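Local structure of G-protein alpha subunit Galpha7 (Naegleria fowleri, 6NE6) at residues M9-L14 with P174-D179; Q166-K171 with Q317-I322. The protein probably binds and hydrolyses GTP as the alpha subunit of a heterotrimeric G protein, switching between nucleotide states to relay signals from receptors. All coordinates share one frame; numbering follows the deposited sequence. Where two conformers were deposited one is given.

Contacts 1 and 2 both reach one six-stranded mixed sheet and lie about 9 Å apart, centre to centre. Contact 1 pairs two inner strands in parallel, whereas contact 2 joins the outermost strand, 163-170, to helix 308-326. The strands 163-170 and 173-180 follow each other in the chain as an antiparallel pair, with Phe175 N 2.8 Å from Phe168 O and Met177 O 2.8 Å from Gln166 N. On the face covered by helix 308-326, Lys10 CE packs 3.4 Å from Ile322 CG2. The far end of contact 1 runs toward the probable P-loop, which Asp179 touches; contact 2 lies toward the opposite end of these strands.

Contact 1 of 2, residues M9-L14 with P174-D179; sequences MKKILL and PFCMID
Lys10 to Leu13 pair in register with Phe175 to Ile178 as parallel neighbours in the central sheet of the Ras-like P-loop GTPase fold. Five backbone hydrogen bonds join the strands: Lys10 N to Pro174 O, Cys176 N to Lys10 O, Ile12 N to Cys176 O, Ile178 N to Ile12 O and Leu14 N to Ile178 O. The donor switches from one strand to the other at each step, as in a regular parallel pair. The shortest, from Ile12 N to Cys176 O, is 2.7 Å.

Apolar contacts lie on both faces of the pair. On one, Lys10 CB lies 3.7 Å from Phe175 CD1, the two side chains running side by side, and Ile12 CD1 reaches the same ring atom obliquely; helix 308-326 covers this patch. On the other, the stem of Lys11 passes over the thiol in the Cys176 conformer described, with CG 3.5 Å from Cys176 SG, and its CB meets Ile178 CD1 at 3.6 Å. The extended chain carries Lys11 NZ onward to a salt bridge with Glu165 and to the carbonyls of Ile191 and Phe194. A chi1 of 171° carries the Met9 chain across to the neighbouring strand, where its SD lies 3.6 Å from Cys176 CB. Toward helix 22-32, Leu14 CD1 packs 3.6 Å from Met177 SD in the Met177 conformer described.

At the C-terminal end of the pairing Asp179 touches the probable P-loop, and its OD2 hydrogen-bonds to Thr160 OG1; a water links the strand ends, lying 2.6 Å from Leu14 O and 2.8 Å from Asp179 OD1.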
loop_
_atom_site.group_PDB
_atom_site.type_symbol
_atom_site.label_atom_id
_atom_site.label_comp_id
_atom_site.label_asym_id
_atom_site.label_seq_id
_atom_site.Cartn_x
_atom_site.Cartn_y
_atom_site.Cartn_z
ATOM N N MET A 9 4.034 -12.064 24.826
ATOM C CA MET A 9 3.240 -11.706 23.659
ATOM C C MET A 9 4.074 -11.908 22.397
ATOM O O MET A 9 5.210 -11.431 22.320
ATOM C CB MET A 9 2.767 -10.255 23.756
ATOM C CG MET A 9 2.119 -9.749 22.483
ATOM S SD MET A 9 1.480 -8.068 22.728
ATOM C CE MET A 9 -0.003 -8.437 23.658
ATOM N N LYS A 10 3.512 -12.601 21.409
ATOM C CA LYS A 10 4.228 -12.852 20.160
ATOM C C LYS A 10 4.025 -11.667 19.226
ATOM O O LYS A 10 2.923 -11.452 18.707
ATOM C CB LYS A 10 3.763 -14.165 19.534
ATOM C CG LYS A 10 4.011 -15.367 20.437
ATOM C CD LYS A 10 3.973 -16.678 19.685
ATOM C CE LYS A 10 5.297 -16.949 18.976
ATOM N NZ LYS A 10 6.397 -17.364 19.888
ATOM N N LYS A 11 5.087 -10.895 19.002
ATOM C CA LYS A 11 4.971 -9.679 18.211
ATOM C C LYS A 11 5.369 -9.950 16.767
ATOM O O LYS A 11 6.387 -10.597 16.496
ATOM C CB LYS A 11 5.822 -8.550 18.797
ATOM C CG LYS A 11 5.478 -8.241 20.262
ATOM C CD LYS A 11 5.750 -6.784 20.601
ATOM C CE LYS A 11 5.111 -6.399 21.935
ATOM N NZ LYS A 11 5.478 -4.998 22.304
ATOM N N ILE A 12 4.567 -9.419 15.853
ATOM C CA ILE A 12 4.722 -9.621 14.418
ATOM C C ILE A 12 4.977 -8.257 13.804
ATOM O O ILE A 12 4.111 -7.372 13.872
ATOM C CB ILE A 12 3.473 -10.263 13.811
ATOM C CG1 ILE A 12 3.173 -11.594 14.514
ATOM C CG2 ILE A 12 3.626 -10.430 12.303
ATOM C CD1 ILE A 12 1.880 -12.202 14.047
ATOM N N LEU A 13 6.154 -8.086 13.209
ATOM C CA LEU A 13 6.591 -6.806 12.668
ATOM C C LEU A 13 6.314 -6.748 11.179
ATOM O O LEU A 13 6.754 -7.625 10.433
ATOM C CB LEU A 13 8.088 -6.598 12.904
ATOM C CG LEU A 13 8.742 -5.350 12.290
ATOM C CD1 LEU A 13 8.137 -4.077 12.877
ATOM C CD2 LEU A 13 10.266 -5.380 12.508
ATOM N N LEU A 14 5.643 -5.687 10.743
ATOM C CA LEU A 14 5.439 -5.435 9.318
ATOM C C LEU A 14 6.649 -4.698 8.766
ATOM O O LEU A 14 7.063 -3.674 9.320
ATOM C CB LEU A 14 4.173 -4.607 9.095
ATOM C CG LEU A 14 2.841 -5.309 9.348
ATOM C CD1 LEU A 14 1.729 -4.270 9.425
ATOM C CD2 LEU A 14 2.549 -6.314 8.227
ATOM N N PRO A 174 -1.518 -14.552 23.316
ATOM C CA PRO A 174 -1.434 -13.139 22.938
ATOM C C PRO A 174 -0.423 -12.877 21.840
ATOM O O PRO A 174 0.698 -13.403 21.847
ATOM C CB PRO A 174 -1.010 -12.453 24.241
ATOM C CG PRO A 174 -0.225 -13.504 24.976
ATOM C CD PRO A 174 -0.908 -14.816 24.633
ATOM N N PHE A 175 -0.837 -12.017 20.917
ATOM C CA PHE A 175 -0.056 -11.573 19.775
ATOM C C PHE A 175 -0.168 -10.065 19.646
ATOM O O PHE A 175 -1.046 -9.428 20.227
ATOM C CB PHE A 175 -0.567 -12.176 18.459
ATOM C CG PHE A 175 -0.301 -13.632 18.283
ATOM C CD1 PHE A 175 0.726 -14.051 17.447
ATOM C CD2 PHE A 175 -1.116 -14.584 18.885
ATOM C CE1 PHE A 175 0.964 -15.410 17.237
ATOM C CE2 PHE A 175 -0.880 -15.937 18.685
ATOM C CZ PHE A 175 0.157 -16.344 17.864
ATOM N N CYS A 176 0.691 -9.493 18.813
ATOM C CA CYS A 176 0.399 -8.155 18.338
ATOM C C CYS A 176 1.102 -7.942 17.015
ATOM O O CYS A 176 2.106 -8.577 16.697
ATOM C CB CYS A 176 0.813 -7.078 19.333
ATOM S SG CYS A 176 2.539 -6.709 19.232
ATOM N N MET A 177 0.489 -7.086 16.209
ATOM C CA MET A 177 1.096 -6.667 14.958
ATOM C C MET A 177 1.631 -5.250 15.110
ATOM O O MET A 177 0.986 -4.386 15.716
ATOM C CB MET A 177 0.102 -6.743 13.803
ATOM C CG MET A 177 0.682 -6.235 12.496
ATOM S SD MET A 177 -0.460 -6.535 11.140
ATOM C CE MET A 177 -0.442 -8.316 11.091
ATOM N N ILE A 178 2.841 -5.031 14.586
ATOM C CA ILE A 178 3.566 -3.769 14.728
ATOM C C ILE A 178 3.753 -3.121 13.364
ATOM O O ILE A 178 4.181 -3.780 12.412
ATOM C CB ILE A 178 4.950 -3.990 15.370
ATOM C CG1 ILE A 178 4.817 -4.728 16.699
ATOM C CG2 ILE A 178 5.708 -2.661 15.499
ATOM C CD1 ILE A 178 6.138 -5.334 17.150
ATOM N N ASP A 179 3.491 -1.814 13.283
ATOM C CA ASP A 179 3.955 -0.988 12.171
ATOM C C ASP A 179 4.599 0.232 12.812
ATOM O O ASP A 179 3.964 0.913 13.618
ATOM C CB ASP A 179 2.801 -0.595 11.242
ATOM C CG ASP A 179 3.273 0.060 9.950
ATOM O OD1 ASP A 179 4.470 -0.054 9.613
ATOM O OD2 ASP A 179 2.435 0.687 9.269
HETATM O O HOH W 1 6.908 -1.253 10.249
#

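Contact 2 of 2, residues Q166-K171 with Q317-I322; sequences QPFTFK and QITSDI
Phe170 and Thr319 make the central contact between edge strand 163-170 and helix 308-326, whose short segments cross at 70° with their axes 10.7 Å apart. Thr319 OG1 sits over the centre of the Phe170 ring, 3.1 Å above its plane, and Thr319 CB makes a CH-pi contact to the same face, 4.1 Å from the centroid. A chi1 of 57° sets OG1 between the backbone N and the carbonyl carbon, where it also hydrogen-bonds to Leu315 O one turn back. The opposite face of the ring carries Lys171 CG, offset toward the rim. In the ring plane, Ser320 OG approaches the edge, 3.3 Å from Phe170 CZ.

A second aromatic contact is lighter: Thr319 CG2 meets the edge of Phe168 at CZ, 4.1 Å away. That ring also stacks on Tyr33 and meets Phe175.

Polar contacts gather at the end of the strand. The extended chain of Lys171 brings NZ to a weak, 3.4 Å hydrogen bond with Ser320 OG, whose stronger partner is Glu316 O. One water bridges the pair more closely, 2.7 Å from Lys171 NZ and 3.1 Å from Ser320 OG, and another hydrogen-bonds to Ser320 O and only weakly to NZ.

Alternate residues Phe168 and Phe170 thus face the C-terminal helix, an arrangement in keeping with the helix-flanked mixed sheet of the Ras-like domain of G-protein alpha subunits.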
loop_
_atom_site.group_PDB
_atom_site.type_symbol
_atom_site.label_atom_id
_atom_site.label_comp_id
_atom_site.label_asym_id
_atom_site.label_seq_id
_atom_site.Cartn_x
_atom_site.Cartn_y
_atom_site.Cartn_z
ATOM N N GLN A 166 -1.200 -3.382 17.179
ATOM C CA GLN A 166 -2.545 -3.938 17.310
ATOM C C GLN A 166 -2.439 -5.279 18.014
ATOM O O GLN A 166 -2.084 -6.287 17.376
ATOM C CB GLN A 166 -3.212 -4.121 15.943
ATOM C CG GLN A 166 -4.590 -4.768 16.031
ATOM C CD GLN A 166 -5.550 -3.942 16.863
ATOM O OE1 GLN A 166 -5.885 -2.825 16.495
ATOM N NE2 GLN A 166 -5.963 -4.476 18.003
ATOM N N PRO A 167 -2.743 -5.354 19.306
ATOM C CA PRO A 167 -2.703 -6.640 20.002
ATOM C C PRO A 167 -3.978 -7.426 19.756
ATOM O O PRO A 167 -5.039 -6.877 19.432
ATOM C CB PRO A 167 -2.585 -6.249 21.478
ATOM C CG PRO A 167 -3.351 -4.934 21.544
ATOM C CD PRO A 167 -3.072 -4.236 20.216
ATOM N N PHE A 168 -3.855 -8.740 19.904
ATOM C CA PHE A 168 -4.991 -9.625 19.714
ATOM C C PHE A 168 -4.650 -10.970 20.323
ATOM O O PHE A 168 -3.493 -11.262 20.625
ATOM C CB PHE A 168 -5.363 -9.787 18.236
ATOM C CG PHE A 168 -4.283 -10.393 17.375
ATOM C CD1 PHE A 168 -4.298 -11.751 17.054
ATOM C CD2 PHE A 168 -3.269 -9.598 16.851
ATOM C CE1 PHE A 168 -3.307 -12.305 16.230
ATOM C CE2 PHE A 168 -2.277 -10.146 16.033
ATOM C CZ PHE A 168 -2.305 -11.499 15.718
ATOM N N THR A 169 -5.678 -11.780 20.511
ATOM C CA THR A 169 -5.520 -13.123 21.035
ATOM C C THR A 169 -5.924 -14.103 19.947
ATOM O O THR A 169 -6.943 -13.908 19.275
ATOM C CB THR A 169 -6.345 -13.320 22.313
ATOM O OG1 THR A 169 -5.785 -12.499 23.348
ATOM C CG2 THR A 169 -6.314 -14.778 22.786
ATOM N N PHE A 170 -5.104 -15.130 19.756
ATOM C CA PHE A 170 -5.361 -16.169 18.768
ATOM C C PHE A 170 -5.058 -17.511 19.400
ATOM O O PHE A 170 -3.978 -17.693 19.971
ATOM C CB PHE A 170 -4.504 -15.950 17.525
ATOM C CG PHE A 170 -4.633 -17.027 16.507
ATOM C CD1 PHE A 170 -5.761 -17.109 15.706
ATOM C CD2 PHE A 170 -3.625 -17.953 16.338
ATOM C CE1 PHE A 170 -5.876 -18.106 14.757
ATOM C CE2 PHE A 170 -3.740 -18.950 15.392
ATOM C CZ PHE A 170 -4.866 -19.022 14.605
ATOM N N LYS A 171 -6.007 -18.440 19.294
ATOM C CA LYS A 171 -5.935 -19.728 19.980
ATOM C C LYS A 171 -5.489 -19.558 21.432
ATOM O O LYS A 171 -4.593 -20.244 21.924
ATOM C CB LYS A 171 -5.024 -20.695 19.224
ATOM C CG LYS A 171 -5.549 -21.036 17.836
ATOM C CD LYS A 171 -4.718 -22.120 17.171
ATOM C CE LYS A 171 -5.235 -22.428 15.767
ATOM N NZ LYS A 171 -4.378 -23.424 15.059
ATOM N N GLN A 317 -3.528 -18.326 8.778
ATOM C CA GLN A 317 -2.543 -19.325 8.379
ATOM C C GLN A 317 -1.176 -18.992 8.963
ATOM O O GLN A 317 -0.466 -19.876 9.470
ATOM C CB GLN A 317 -2.442 -19.405 6.861
ATOM C CG GLN A 317 -3.637 -19.966 6.134
ATOM C CD GLN A 317 -3.405 -19.915 4.637
ATOM O OE1 GLN A 317 -3.755 -18.941 3.982
ATOM N NE2 GLN A 317 -2.762 -20.946 4.101
ATOM N N ILE A 318 -0.799 -17.717 8.903
ATOM C CA ILE A 318 0.494 -17.289 9.423
ATOM C C ILE A 318 0.556 -17.491 10.932
ATOM O O ILE A 318 1.517 -18.065 11.450
ATOM C CB ILE A 318 0.766 -15.827 9.032
ATOM C CG1 ILE A 318 0.898 -15.713 7.506
ATOM C CG2 ILE A 318 2.000 -15.320 9.754
ATOM C CD1 ILE A 318 0.981 -14.279 7.005
ATOM N N THR A 319 -0.471 -17.037 11.665
ATOM C CA THR A 319 -0.384 -17.161 13.118
ATOM C C THR A 319 -0.442 -18.620 13.554
ATOM O O THR A 319 0.236 -19.004 14.514
ATOM C CB THR A 319 -1.469 -16.337 13.819
ATOM O OG1 THR A 319 -2.759 -16.740 13.362
ATOM C CG2 THR A 319 -1.273 -14.847 13.515
ATOM N N SER A 320 -1.198 -19.454 12.840
ATOM C CA SER A 320 -1.183 -20.876 13.152
ATOM C C SER A 320 0.200 -21.458 12.940
ATOM O O SER A 320 0.681 -22.255 13.754
ATOM C CB SER A 320 -2.202 -21.627 12.293
ATOM O OG SER A 320 -3.519 -21.242 12.628
ATOM N N ASP A 321 0.869 -21.053 11.864
ATOM C CA ASP A 321 2.200 -21.586 11.616
ATOM C C ASP A 321 3.198 -21.087 12.649
ATOM O O ASP A 321 4.084 -21.841 13.073
ATOM C CB ASP A 321 2.663 -21.224 10.213
ATOM C CG ASP A 321 3.969 -21.887 9.872
ATOM O OD1 ASP A 321 3.999 -23.132 9.818
ATOM O OD2 ASP A 321 4.969 -21.173 9.699
ATOM N N ILE A 322 3.079 -19.821 13.064
ATOM C CA ILE A 322 3.942 -19.311 14.127
ATOM C C ILE A 322 3.793 -20.170 15.374
ATOM O O ILE A 322 4.783 -20.563 16.006
ATOM C CB ILE A 322 3.625 -17.840 14.432
ATOM C CG1 ILE A 322 4.122 -16.946 13.309
ATOM C CG2 ILE A 322 4.274 -17.431 15.744
ATOM C CD1 ILE A 322 3.594 -15.515 13.410
HETATM O O HOH W 2 -1.068 -23.808 15.264
HETATM O O HOH W 3 -5.496 -23.567 12.650
#